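Protein SSD1 (Saccharomyces cerevisiae S288C, PDB 7AM1) binds untranslated regions of mRNAs and represses their translation as a non-enzymatic member of the RNase II family, and is implicated in control of the G1 phase. Local coordinates at residues 356-361 with 450-455; 366-371 with 377-382; 392-397 with 550-555; 438-441 with 445-448; 481-486 with 494-499. One frame throughout, in Å; residues are numbered along the deposited sequence.

Interaction 1 (356-361 with 450-455); sequences RNFTDT and SVVYTL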
# COMPACT_ATOMS: atom_id res chain seq x y z
N ARG A 356 37.89 2.57 -1.99
CA ARG A 356 38.28 1.21 -1.61
C ARG A 356 37.95 0.28 -2.77
O ARG A 356 36.82 0.24 -3.25
CB ARG A 356 37.55 0.77 -0.34
CG ARG A 356 37.95 -0.64 0.12
CD ARG A 356 37.52 -0.93 1.55
NE ARG A 356 37.75 -2.32 1.92
CZ ARG A 356 37.31 -2.90 3.03
NH1 ARG A 356 36.60 -2.21 3.91
NH2 ARG A 356 37.58 -4.18 3.27
N ASN A 357 38.95 -0.47 -3.21
CA ASN A 357 38.85 -1.23 -4.45
C ASN A 357 38.45 -2.67 -4.15
O ASN A 357 39.14 -3.36 -3.40
CB ASN A 357 40.16 -1.18 -5.23
CG ASN A 357 40.01 -1.72 -6.64
OD1 ASN A 357 39.81 -2.91 -6.83
ND2 ASN A 357 40.10 -0.83 -7.62
N PHE A 358 37.34 -3.11 -4.74
CA PHE A 358 36.87 -4.49 -4.64
C PHE A 358 36.86 -5.16 -6.02
O PHE A 358 36.02 -6.03 -6.27
CB PHE A 358 35.47 -4.56 -4.03
CG PHE A 358 35.38 -4.10 -2.60
CD1 PHE A 358 35.83 -4.90 -1.57
CD2 PHE A 358 34.80 -2.87 -2.30
CE1 PHE A 358 35.73 -4.48 -0.25
CE2 PHE A 358 34.70 -2.44 -0.98
CZ PHE A 358 35.16 -3.24 0.04
N THR A 359 37.77 -4.78 -6.91
CA THR A 359 37.72 -5.27 -8.28
C THR A 359 38.56 -6.51 -8.52
O THR A 359 38.42 -7.14 -9.57
CB THR A 359 38.17 -4.18 -9.26
OG1 THR A 359 39.53 -3.82 -9.00
CG2 THR A 359 37.29 -2.94 -9.15
N ASP A 360 39.43 -6.88 -7.58
CA ASP A 360 40.24 -8.08 -7.72
C ASP A 360 39.35 -9.31 -7.55
O ASP A 360 38.93 -9.64 -6.44
CB ASP A 360 41.37 -8.09 -6.69
CG ASP A 360 42.41 -9.16 -6.96
OD1 ASP A 360 42.07 -10.17 -7.61
OD2 ASP A 360 43.57 -8.99 -6.53
N THR A 361 39.05 -9.98 -8.67
CA THR A 361 38.18 -11.15 -8.64
C THR A 361 38.84 -12.35 -7.97
O THR A 361 38.16 -13.37 -7.78
CB THR A 361 37.74 -11.51 -10.06
OG1 THR A 361 38.88 -11.66 -10.91
CG2 THR A 361 36.83 -10.42 -10.62
N SER A 450 29.64 1.48 0.00
CA SER A 450 29.64 0.15 0.59
C SER A 450 29.55 0.21 2.10
O SER A 450 30.10 1.12 2.74
CB SER A 450 30.91 -0.62 0.19
OG SER A 450 30.98 -0.79 -1.21
N VAL A 451 28.83 -0.76 2.66
CA VAL A 451 28.82 -1.04 4.10
C VAL A 451 29.34 -2.46 4.28
O VAL A 451 28.72 -3.42 3.80
CB VAL A 451 27.42 -0.87 4.70
CG1 VAL A 451 27.43 -1.25 6.17
CG2 VAL A 451 26.92 0.57 4.51
N VAL A 452 30.49 -2.60 4.94
CA VAL A 452 31.18 -3.88 5.07
C VAL A 452 31.18 -4.28 6.54
O VAL A 452 31.72 -3.55 7.38
CB VAL A 452 32.61 -3.80 4.52
CG1 VAL A 452 33.32 -5.14 4.64
CG2 VAL A 452 32.59 -3.34 3.07
N TYR A 453 30.56 -5.41 6.84
CA TYR A 453 30.51 -5.92 8.21
C TYR A 453 31.56 -7.00 8.39
O TYR A 453 31.68 -7.91 7.56
CB TYR A 453 29.12 -6.49 8.52
CG TYR A 453 28.00 -5.50 8.35
CD1 TYR A 453 27.70 -4.58 9.34
CD2 TYR A 453 27.23 -5.48 7.19
CE1 TYR A 453 26.67 -3.67 9.19
CE2 TYR A 453 26.20 -4.56 7.02
CZ TYR A 453 25.92 -3.67 8.03
OH TYR A 453 24.90 -2.76 7.87
N THR A 454 32.32 -6.90 9.48
CA THR A 454 33.21 -7.97 9.93
C THR A 454 32.48 -8.76 11.02
O THR A 454 31.98 -8.17 11.98
CB THR A 454 34.53 -7.41 10.47
OG1 THR A 454 35.22 -6.74 9.41
CG2 THR A 454 35.40 -8.52 11.00
N LEU A 455 32.37 -10.07 10.82
CA LEU A 455 31.54 -10.92 11.67
C LEU A 455 32.37 -11.99 12.35
O LEU A 455 33.31 -12.53 11.76
CB LEU A 455 30.43 -11.59 10.86
CG LEU A 455 29.64 -10.70 9.90
CD1 LEU A 455 28.69 -11.54 9.07
CD2 LEU A 455 28.89 -9.63 10.67
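Phe358 and Val452 meet inside the RNB domain across two strands of one mixed sheet, 356-358 at its border and 446-456 further in. Strand 462-472 runs between them, which explains why the axes come no closer than 10.8 Å, at 76° to each other, and why no hydrogen bond joins the two segments directly. The apolar part is one pair: CG2 of Val452 lies 4.0 Å from Phe358 CZ, approaching the ring obliquely. Phe358 holds CG anti to its carbonyl carbon (chi1 -65°), and the ring is thereby sent inward, toward strand 446-456, with the two side chains sliding past each other in opposite senses. Arg356 comes in on an extended chain. One face of its guanidinium has Phe358 CZ over it, 3.3 Å above the plane and offset toward the rim, and its NH1 makes a looser contact with the same valine methyl, 4.3 Å from Val452 CG2. Trp466 adds a cation-pi contact to this arginine. Among polar groups, the buried Ser450 OG, 4.1 Å from Phe358 CE2 and oblique to the ring, is satisfied by hydrogen bonds with Ser470 OG and His395 ND1. An Asx turn spans Phe358: Thr359 N donates to Asn357 OD1 at 2.8 Å with an N-H...O angle of 158°, from above the carbonyl plane.

Interaction 2 (366-371 with 377-382); sequences IFAISE and EFALHV
Strands 367-370 and 378-382 form the antiparallel arms of a beta hairpin in the RNB-domain sheet, their N-to-C directions 144° apart. Phe367 and Leu380 are the hydrogen-bonded pair: Phe367 N reaches Leu380 O at 2.9 Å, and Leu380 N returns to Phe367 O at 3.0 Å. Ile369 N adds an almost straight bond to Phe378 O. Between them, Ala368 and Ala379 form a non-hydrogen-bonded pair with CA atoms only 4.0 Å apart, a spacing consistent with two alanines. On the face carrying Phe367, Leu380, Ile369 and Phe378, the Phe367 ring folds back over its partner strand, because chi1 of 52° sets CG between the backbone N and the carbonyl carbon. Leu380 O lies over one ring face, 3.5 Å from Phe367 CD1; Leu380 CB, 4.2 Å from the ring centroid and 27° off the normal, makes a CH-pi contact, while Ile369 CD1 stands at the edge. An alanine in place of Phe367 would probably uncover the Leu380 carbonyl and CB and leave Ile369 CD1 without its neighbour. Buried His381 anchors its ring nitrogens on Glu391 and His395. On the Ala379 side, Ile366 CG2 presses on Ala379 CB at 3.6 Å, and Ile366 CG1 on His381 CB at 3.7 Å.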
# COMPACT_ATOMS: atom_id res chain seq x y z
N ILE A 366 31.94 -10.90 -5.81
CA ILE A 366 30.78 -10.03 -5.67
C ILE A 366 29.71 -10.47 -6.65
O ILE A 366 29.98 -10.62 -7.85
CB ILE A 366 31.16 -8.56 -5.89
CG1 ILE A 366 32.06 -8.06 -4.76
CG2 ILE A 366 29.92 -7.68 -5.96
CD1 ILE A 366 32.80 -6.79 -5.07
N PHE A 367 28.50 -10.69 -6.16
CA PHE A 367 27.38 -10.96 -7.05
C PHE A 367 26.40 -9.81 -6.97
O PHE A 367 26.00 -9.40 -5.87
CB PHE A 367 26.71 -12.31 -6.74
CG PHE A 367 26.30 -12.50 -5.31
CD1 PHE A 367 27.22 -12.92 -4.37
CD2 PHE A 367 24.99 -12.28 -4.91
CE1 PHE A 367 26.85 -13.11 -3.05
CE2 PHE A 367 24.61 -12.47 -3.59
CZ PHE A 367 25.55 -12.88 -2.66
N ALA A 368 26.05 -9.26 -8.13
CA ALA A 368 25.04 -8.22 -8.21
C ALA A 368 23.67 -8.88 -8.18
O ALA A 368 23.48 -9.95 -8.75
CB ALA A 368 25.22 -7.41 -9.48
N ILE A 369 22.73 -8.25 -7.48
CA ILE A 369 21.36 -8.72 -7.40
C ILE A 369 20.51 -7.93 -8.39
O ILE A 369 20.50 -6.70 -8.37
CB ILE A 369 20.79 -8.60 -5.97
CG1 ILE A 369 21.72 -9.31 -4.98
CG2 ILE A 369 19.38 -9.15 -5.91
CD1 ILE A 369 21.71 -10.82 -5.10
N SER A 370 19.80 -8.65 -9.26
CA SER A 370 18.88 -8.04 -10.20
C SER A 370 17.45 -8.40 -9.82
O SER A 370 17.17 -9.48 -9.29
CB SER A 370 19.17 -8.50 -11.63
OG SER A 370 18.89 -9.88 -11.79
N GLU A 371 16.54 -7.47 -10.09
CA GLU A 371 15.12 -7.66 -9.85
C GLU A 371 14.40 -7.65 -11.19
O GLU A 371 14.72 -6.85 -12.07
CB GLU A 371 14.59 -6.57 -8.91
CG GLU A 371 15.21 -6.65 -7.50
CD GLU A 371 14.96 -5.42 -6.63
OE1 GLU A 371 15.54 -4.35 -6.90
OE2 GLU A 371 14.18 -5.55 -5.65
N GLU A 377 21.07 -2.57 -8.61
CA GLU A 377 21.64 -1.46 -7.86
C GLU A 377 22.27 -1.89 -6.55
O GLU A 377 22.79 -1.04 -5.82
CB GLU A 377 20.58 -0.38 -7.61
CG GLU A 377 19.36 -0.80 -6.81
CD GLU A 377 18.32 0.32 -6.76
OE1 GLU A 377 18.72 1.48 -6.54
OE2 GLU A 377 17.11 0.05 -6.94
N PHE A 378 22.28 -3.19 -6.25
CA PHE A 378 22.80 -3.70 -4.99
C PHE A 378 23.59 -4.97 -5.27
O PHE A 378 23.17 -5.81 -6.07
CB PHE A 378 21.66 -3.99 -4.02
CG PHE A 378 22.11 -4.47 -2.67
CD1 PHE A 378 22.60 -3.56 -1.74
CD2 PHE A 378 22.01 -5.80 -2.31
CE1 PHE A 378 23.00 -3.98 -0.50
CE2 PHE A 378 22.40 -6.22 -1.06
CZ PHE A 378 22.89 -5.30 -0.15
N ALA A 379 24.75 -5.09 -4.62
CA ALA A 379 25.62 -6.25 -4.80
C ALA A 379 26.21 -6.64 -3.45
O ALA A 379 26.30 -5.82 -2.53
CB ALA A 379 26.73 -5.96 -5.82
N LEU A 380 26.62 -7.90 -3.35
CA LEU A 380 27.11 -8.44 -2.09
C LEU A 380 28.35 -9.29 -2.32
O LEU A 380 28.55 -9.85 -3.40
CB LEU A 380 26.06 -9.34 -1.42
CG LEU A 380 24.82 -8.74 -0.78
CD1 LEU A 380 23.84 -9.88 -0.47
CD2 LEU A 380 25.18 -7.96 0.47
N HIS A 381 29.17 -9.40 -1.27
CA HIS A 381 30.17 -10.45 -1.21
C HIS A 381 30.23 -10.96 0.22
O HIS A 381 29.87 -10.25 1.16
CB HIS A 381 31.56 -9.98 -1.68
CG HIS A 381 32.32 -9.15 -0.69
ND1 HIS A 381 32.38 -7.77 -0.77
CD2 HIS A 381 33.09 -9.50 0.37
CE1 HIS A 381 33.15 -7.31 0.21
NE2 HIS A 381 33.58 -8.34 0.91
N VAL A 382 30.64 -12.21 0.36
CA VAL A 382 30.96 -12.80 1.65
C VAL A 382 32.36 -13.38 1.52
O VAL A 382 32.67 -14.03 0.51
CB VAL A 382 29.94 -13.88 2.08
CG1 VAL A 382 30.47 -14.66 3.26
CG2 VAL A 382 28.61 -13.25 2.42

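Interaction 3 (392-397 with 550-555); sequences LGCHVV and NEIKRK
Glu551 OE2 is gripped twice: by Arg554 NH1 one helical turn on, at 2.8 Å in a salt bridge whose hydrogen bond is bent (123°) and weak, and by Arg510 NH1 of helix 495-510. With this cluster held off the sheet, helix 544-568 lays its Ile552 side on strand 389-397, an alpha-on-beta layer of the RNB domain. Glu526 extends the cluster, its OE1 taking both Arg554 NH2 and Asn550 ND2. The helix-strand contact is wholly apolar, with the nearest CA atoms, Cys394 and Lys553, 8.1 Å apart. One methyl does the touching. CG2 of Ile552 stands anti to its backbone N, since chi1 of -72° turns CG1 away from the carbonyl carbon, and it points between two side chains of one strand face, Leu392 and Cys394, two residues apart. Leu392 crosses Ile552 at a slant, its CD2 4.2 Å from Ile552 CG2. Leu380 and Val499 also touch Ile552, closing this hydrophobic seam from the next strand and from the helix of residues 495-510. Between the two contact residues, the backbone C of Gly393 lies over one face of the His395 ring, near its rim. The tightest atom pair across the layer is Cys394 SG to Ile552 CG2, 3.7 Å.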
# COMPACT_ATOMS: atom_id res chain seq x y z
N LEU A 392 30.93 -9.51 5.34
CA LEU A 392 29.80 -9.30 4.45
C LEU A 392 29.91 -7.89 3.89
O LEU A 392 29.79 -6.91 4.63
CB LEU A 392 28.47 -9.49 5.18
CG LEU A 392 27.24 -9.28 4.28
CD1 LEU A 392 27.04 -10.49 3.37
CD2 LEU A 392 26.00 -8.99 5.10
N GLY A 393 30.17 -7.78 2.59
CA GLY A 393 30.22 -6.50 1.91
C GLY A 393 28.91 -6.21 1.23
O GLY A 393 28.36 -7.05 0.51
N CYS A 394 28.39 -5.00 1.44
CA CYS A 394 27.11 -4.55 0.89
C CYS A 394 27.35 -3.30 0.07
O CYS A 394 27.76 -2.27 0.61
CB CYS A 394 26.11 -4.30 2.01
SG CYS A 394 25.94 -5.72 3.13
N HIS A 395 27.10 -3.39 -1.24
CA HIS A 395 27.51 -2.37 -2.20
C HIS A 395 26.29 -1.80 -2.91
O HIS A 395 25.46 -2.56 -3.42
CB HIS A 395 28.48 -2.94 -3.23
CG HIS A 395 29.54 -3.82 -2.64
ND1 HIS A 395 30.62 -3.33 -1.93
CD2 HIS A 395 29.69 -5.17 -2.66
CE1 HIS A 395 31.38 -4.33 -1.54
NE2 HIS A 395 30.84 -5.46 -1.97
N VAL A 396 26.20 -0.47 -2.94
CA VAL A 396 25.10 0.25 -3.58
C VAL A 396 25.68 1.18 -4.64
O VAL A 396 26.69 1.85 -4.41
CB VAL A 396 24.28 1.06 -2.56
CG1 VAL A 396 23.18 1.84 -3.26
CG2 VAL A 396 23.71 0.14 -1.49
N VAL A 397 25.04 1.21 -5.82
CA VAL A 397 25.47 2.12 -6.88
C VAL A 397 25.56 3.53 -6.33
O VAL A 397 24.64 4.03 -5.68
CB VAL A 397 24.51 2.04 -8.07
CG1 VAL A 397 24.85 3.12 -9.09
CG2 VAL A 397 24.56 0.66 -8.71
N ASN A 550 16.40 -8.52 1.65
CA ASN A 550 15.70 -7.41 2.31
C ASN A 550 16.20 -7.22 3.74
O ASN A 550 16.33 -6.08 4.21
CB ASN A 550 14.19 -7.65 2.30
CG ASN A 550 13.38 -6.38 2.60
OD1 ASN A 550 13.73 -5.27 2.17
ND2 ASN A 550 12.28 -6.53 3.34
N GLU A 551 16.47 -8.31 4.46
CA GLU A 551 16.94 -8.14 5.83
C GLU A 551 18.38 -7.63 5.86
O GLU A 551 18.77 -6.93 6.80
CB GLU A 551 16.81 -9.45 6.61
CG GLU A 551 15.38 -9.76 7.05
CD GLU A 551 14.84 -8.75 8.06
OE1 GLU A 551 15.62 -8.24 8.89
OE2 GLU A 551 13.62 -8.45 8.01
N ILE A 552 19.17 -7.97 4.84
CA ILE A 552 20.51 -7.38 4.74
C ILE A 552 20.41 -5.89 4.45
O ILE A 552 21.13 -5.08 5.05
CB ILE A 552 21.34 -8.13 3.68
CG1 ILE A 552 21.74 -9.51 4.21
CG2 ILE A 552 22.59 -7.32 3.31
CD1 ILE A 552 22.30 -10.44 3.15
N LYS A 553 19.51 -5.49 3.55
CA LYS A 553 19.34 -4.07 3.24
C LYS A 553 18.80 -3.30 4.43
O LYS A 553 19.14 -2.13 4.62
CB LYS A 553 18.41 -3.91 2.04
CG LYS A 553 19.06 -4.25 0.70
CD LYS A 553 18.05 -4.27 -0.44
CE LYS A 553 18.73 -4.50 -1.77
NZ LYS A 553 17.76 -4.52 -2.90
N ARG A 554 17.92 -3.92 5.23
CA ARG A 554 17.41 -3.25 6.42
C ARG A 554 18.53 -2.97 7.41
O ARG A 554 18.58 -1.90 8.03
CB ARG A 554 16.32 -4.10 7.08
CG ARG A 554 14.98 -4.07 6.34
CD ARG A 554 14.00 -5.09 6.89
NE ARG A 554 12.69 -4.95 6.26
CZ ARG A 554 11.60 -5.62 6.63
NH1 ARG A 554 11.66 -6.49 7.63
NH2 ARG A 554 10.45 -5.42 6.00
N LYS A 555 19.46 -3.92 7.55
CA LYS A 555 20.62 -3.69 8.40
C LYS A 555 21.49 -2.58 7.82
O LYS A 555 21.94 -1.69 8.55
CB LYS A 555 21.41 -4.99 8.54
CG LYS A 555 22.68 -4.87 9.39
CD LYS A 555 22.35 -4.53 10.84
CE LYS A 555 23.58 -4.07 11.59
NZ LYS A 555 23.33 -3.95 13.05

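Interaction 4 (438-441 with 445-448); sequences LSLA and ESAT
Leu440 and Ser446 meet where the loop leaving helix 432-438 leads into strand 446-456 of the RNB-domain sheet, a short helix-to-strand connection whose two ends are packed together. Following Leu440 outward, CB rests on Ala368 CB of the hairpin strand 367-370. CG stands anti to the carbonyl carbon (chi1 -55°), and from there the branch divides. CD1 goes to the neighbouring strand, packing on Ala379 CB and the backbone near Phe378. CD2 goes to strand 446-456, where it lies 3.6 Å from Ser446 CB, 3.7 Å from Ser446 OG and 4.3 Å from Thr448 CG2; Val397 CG2 also closes in on it. The buried leucine thus packs between the hairpin and strand 446-456, and its CA-to-CA separation from Ser446, 6.8 Å, is too wide for backbone pairing.

Water takes over the polar work, and no direct hydrogen bond joins the two segments. Ser446 OG holds two waters. One of them donates to Leu438 O, the carbonyl at the helix end, at 2.8 Å; the other accepts from Ala441 N at 2.9 Å. Their oxygens are 5.4 Å apart and subtend about 137° at Ser446 OG, so each bridges to a different point of the loop, one ahead of Leu440 and one behind it. Thr448 OG1 turns instead to Ser470 OG. At the centre of the bridge, both waters lie 2.9 Å from Ser446 OG.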
# COMPACT_ATOMS: atom_id res chain seq x y z
N LEU A 438 24.40 2.56 -15.57
CA LEU A 438 24.80 2.41 -14.18
C LEU A 438 24.41 1.07 -13.56
O LEU A 438 24.87 0.76 -12.46
CB LEU A 438 24.21 3.55 -13.33
CG LEU A 438 24.58 4.97 -13.77
CD1 LEU A 438 24.21 5.95 -12.68
CD2 LEU A 438 26.05 5.09 -14.14
N SER A 439 23.57 0.28 -14.22
CA SER A 439 23.17 -1.01 -13.69
C SER A 439 24.40 -1.90 -13.51
O SER A 439 25.19 -2.08 -14.44
CB SER A 439 22.16 -1.69 -14.61
OG SER A 439 21.75 -2.94 -14.10
N LEU A 440 24.56 -2.44 -12.31
CA LEU A 440 25.70 -3.32 -12.02
C LEU A 440 25.66 -4.54 -12.93
O LEU A 440 24.61 -5.15 -13.13
CB LEU A 440 25.66 -3.75 -10.56
CG LEU A 440 25.61 -2.63 -9.53
CD1 LEU A 440 25.43 -3.18 -8.13
CD2 LEU A 440 26.88 -1.78 -9.62
N ALA A 441 26.82 -4.91 -13.47
CA ALA A 441 26.90 -6.06 -14.37
C ALA A 441 28.26 -6.71 -14.24
O ALA A 441 29.25 -6.03 -13.95
CB ALA A 441 26.66 -5.64 -15.83
N GLU A 445 33.13 -2.20 -14.19
CA GLU A 445 33.57 -1.48 -13.00
C GLU A 445 32.58 -0.37 -12.70
O GLU A 445 32.20 0.40 -13.59
CB GLU A 445 34.97 -0.91 -13.23
CG GLU A 445 35.72 -0.60 -11.96
CD GLU A 445 37.20 -0.35 -12.22
OE1 GLU A 445 37.90 -1.28 -12.67
OE2 GLU A 445 37.65 0.80 -11.98
N SER A 446 32.14 -0.30 -11.44
CA SER A 446 31.11 0.65 -11.03
C SER A 446 31.50 1.32 -9.72
O SER A 446 32.01 0.67 -8.81
CB SER A 446 29.75 -0.03 -10.86
OG SER A 446 29.27 -0.52 -12.10
N ALA A 447 31.24 2.62 -9.64
CA ALA A 447 31.42 3.35 -8.39
C ALA A 447 30.25 3.03 -7.46
O ALA A 447 29.09 3.06 -7.88
CB ALA A 447 31.50 4.85 -8.65
N THR A 448 30.56 2.75 -6.20
CA THR A 448 29.55 2.30 -5.25
C THR A 448 29.80 2.95 -3.89
O THR A 448 30.85 3.55 -3.65
CB THR A 448 29.54 0.77 -5.12
OG1 THR A 448 30.88 0.29 -4.97
CG2 THR A 448 28.91 0.11 -6.34
O HOH W 1 27.49 1.80 -12.30
O HOH W 2 29.05 -3.39 -12.36

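Interaction 5 (481-486 with 494-499); sequences EQLDEK and SYLSTV
No flat group enters the contact between Leu483, Lys486 and Leu496; the planar side chains sit around it. The Tyr495 ring is turned to the sheet, where it packs on His381, and its OH forms hydrogen bonds with Asn365 O and Val382 N, which ties the first turn of helix 495-510 to strand 378-384. The Asp484 carboxylate faces another helix start, both oxygens engaged: OD1 takes Gly545 N and OD2 is bonded to Thr543 OG1.

What touches is aliphatic. Leu496 sets its two methyls against two residues one turn apart on helix 480-488. CD2 meets Leu483 CD1 at 4.0 Å, while Leu496 CD1 lies mainly on Lys486, 3.6 Å from Lys486 CD and 3.8 Å from Lys486 CB, and also comes to 4.2 Å from Leu483 CD1. In every pair carbon faces carbon, and the side chains cross obliquely. Lys486 keeps CG anti to its carbonyl carbon (chi1 -63°) and runs extended to CE, which lays its methylenes alongside Leu496; a bend at chi4 (-67°) then takes NZ away from the leucine. Behind Leu496 lie Phe367 and Leu478.

Ser494 caps the second helix. Its OG accepts from Leu496 N, a weak bond of 3.3 Å and 120°, and donates to Ser497 OG, which itself bonds Ser491 O. With the nearest CA atoms, Lys486 and Leu496, 7.6 Å apart, these are two sequential helices of the RNB domain that pack through Leu496 set against Leu483 and the aliphatic part of Lys486 beside the beta sheet, the second opened by a serine N-cap after a short connection.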
# COMPACT_ATOMS: atom_id res chain seq x y z
N GLU A 481 14.80 -14.55 -8.39
CA GLU A 481 14.27 -15.85 -8.75
C GLU A 481 15.39 -16.89 -8.79
O GLU A 481 15.23 -18.00 -8.27
CB GLU A 481 13.57 -15.79 -10.11
CG GLU A 481 12.23 -15.06 -10.09
CD GLU A 481 12.38 -13.56 -9.91
OE1 GLU A 481 13.43 -13.01 -10.29
OE2 GLU A 481 11.43 -12.92 -9.39
N GLN A 482 16.53 -16.53 -9.38
CA GLN A 482 17.67 -17.43 -9.39
C GLN A 482 18.21 -17.65 -7.98
O GLN A 482 18.58 -18.78 -7.62
CB GLN A 482 18.77 -16.88 -10.30
CG GLN A 482 18.39 -16.86 -11.77
CD GLN A 482 19.43 -16.17 -12.63
OE1 GLN A 482 20.12 -15.25 -12.17
NE2 GLN A 482 19.56 -16.61 -13.87
N LEU A 483 18.27 -16.59 -7.17
CA LEU A 483 18.68 -16.75 -5.78
C LEU A 483 17.77 -17.74 -5.06
O LEU A 483 18.24 -18.63 -4.35
CB LEU A 483 18.67 -15.40 -5.07
CG LEU A 483 19.00 -15.43 -3.57
CD1 LEU A 483 20.39 -16.01 -3.33
CD2 LEU A 483 18.90 -14.04 -2.96
N ASP A 484 16.45 -17.60 -5.25
CA ASP A 484 15.51 -18.53 -4.64
C ASP A 484 15.78 -19.96 -5.07
O ASP A 484 15.83 -20.88 -4.24
CB ASP A 484 14.08 -18.13 -5.00
CG ASP A 484 13.45 -17.26 -3.96
OD1 ASP A 484 13.37 -17.70 -2.79
OD2 ASP A 484 13.07 -16.12 -4.29
N GLU A 485 15.93 -20.19 -6.38
CA GLU A 485 16.23 -21.53 -6.87
C GLU A 485 17.44 -22.11 -6.16
O GLU A 485 17.42 -23.26 -5.70
CB GLU A 485 16.45 -21.49 -8.38
N LYS A 486 18.51 -21.32 -6.04
CA LYS A 486 19.75 -21.82 -5.46
C LYS A 486 19.65 -22.03 -3.95
O LYS A 486 20.35 -22.89 -3.41
CB LYS A 486 20.90 -20.87 -5.81
CG LYS A 486 21.17 -20.77 -7.30
CD LYS A 486 22.27 -19.78 -7.61
CE LYS A 486 22.92 -20.09 -8.95
NZ LYS A 486 23.66 -21.39 -8.88
N SER A 494 26.77 -23.94 0.90
CA SER A 494 27.32 -23.15 -0.19
C SER A 494 27.49 -21.69 0.21
O SER A 494 27.05 -21.24 1.27
CB SER A 494 26.42 -23.22 -1.43
OG SER A 494 25.36 -22.27 -1.31
N TYR A 495 28.16 -20.96 -0.69
CA TYR A 495 28.34 -19.51 -0.56
C TYR A 495 27.03 -18.81 -0.23
O TYR A 495 26.95 -18.04 0.73
CB TYR A 495 28.91 -19.02 -1.89
CG TYR A 495 29.37 -17.58 -2.00
CD1 TYR A 495 29.73 -16.84 -0.89
CD2 TYR A 495 29.44 -16.97 -3.25
CE1 TYR A 495 30.16 -15.53 -1.02
CE2 TYR A 495 29.86 -15.66 -3.39
CZ TYR A 495 30.22 -14.94 -2.27
OH TYR A 495 30.64 -13.64 -2.39
N LEU A 496 25.99 -19.09 -1.01
CA LEU A 496 24.71 -18.42 -0.81
C LEU A 496 24.02 -18.86 0.47
O LEU A 496 23.28 -18.07 1.07
CB LEU A 496 23.81 -18.68 -2.02
CG LEU A 496 24.34 -18.06 -3.31
CD1 LEU A 496 23.52 -18.52 -4.50
CD2 LEU A 496 24.34 -16.55 -3.20
N SER A 497 24.26 -20.10 0.91
CA SER A 497 23.72 -20.54 2.19
C SER A 497 24.29 -19.72 3.34
O SER A 497 23.59 -19.47 4.33
CB SER A 497 24.03 -22.02 2.41
OG SER A 497 23.52 -22.80 1.35
N THR A 498 25.54 -19.30 3.23
CA THR A 498 26.12 -18.46 4.27
C THR A 498 25.47 -17.09 4.29
O THR A 498 25.21 -16.53 5.36
CB THR A 498 27.63 -18.33 4.07
OG1 THR A 498 28.20 -19.63 3.97
CG2 THR A 498 28.26 -17.58 5.23
N VAL A 499 25.17 -16.54 3.10
CA VAL A 499 24.47 -15.26 3.03
C VAL A 499 23.12 -15.37 3.73
O VAL A 499 22.72 -14.47 4.48
CB VAL A 499 24.30 -14.82 1.56
CG1 VAL A 499 23.45 -13.57 1.48
CG2 VAL A 499 25.65 -14.58 0.92

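Overall arrangement
Interactions 1 to 4 draw on strands of one RNB-domain sheet, and interaction 5 packs two helices against it. Interactions 2 and 3 lie closest, their centres about 9 Å apart, because strands 378-384 and 389-397 are neighbours. A polar chain ties three contacts together: Ser450 OG of interaction 1 is 2.7 Å from His395 ND1 of interaction 3, and His395 NE2 meets His381 ND1 of interaction 2. Leu440 carries interaction 4 onto interaction 2. Val499 joins interaction 5 to Ile552 of interaction 3, whereas interactions 4 and 5, centres about 22 Å apart, do not touch. All five thus belong to the RNB domain of an RNA-binding pseudonuclease.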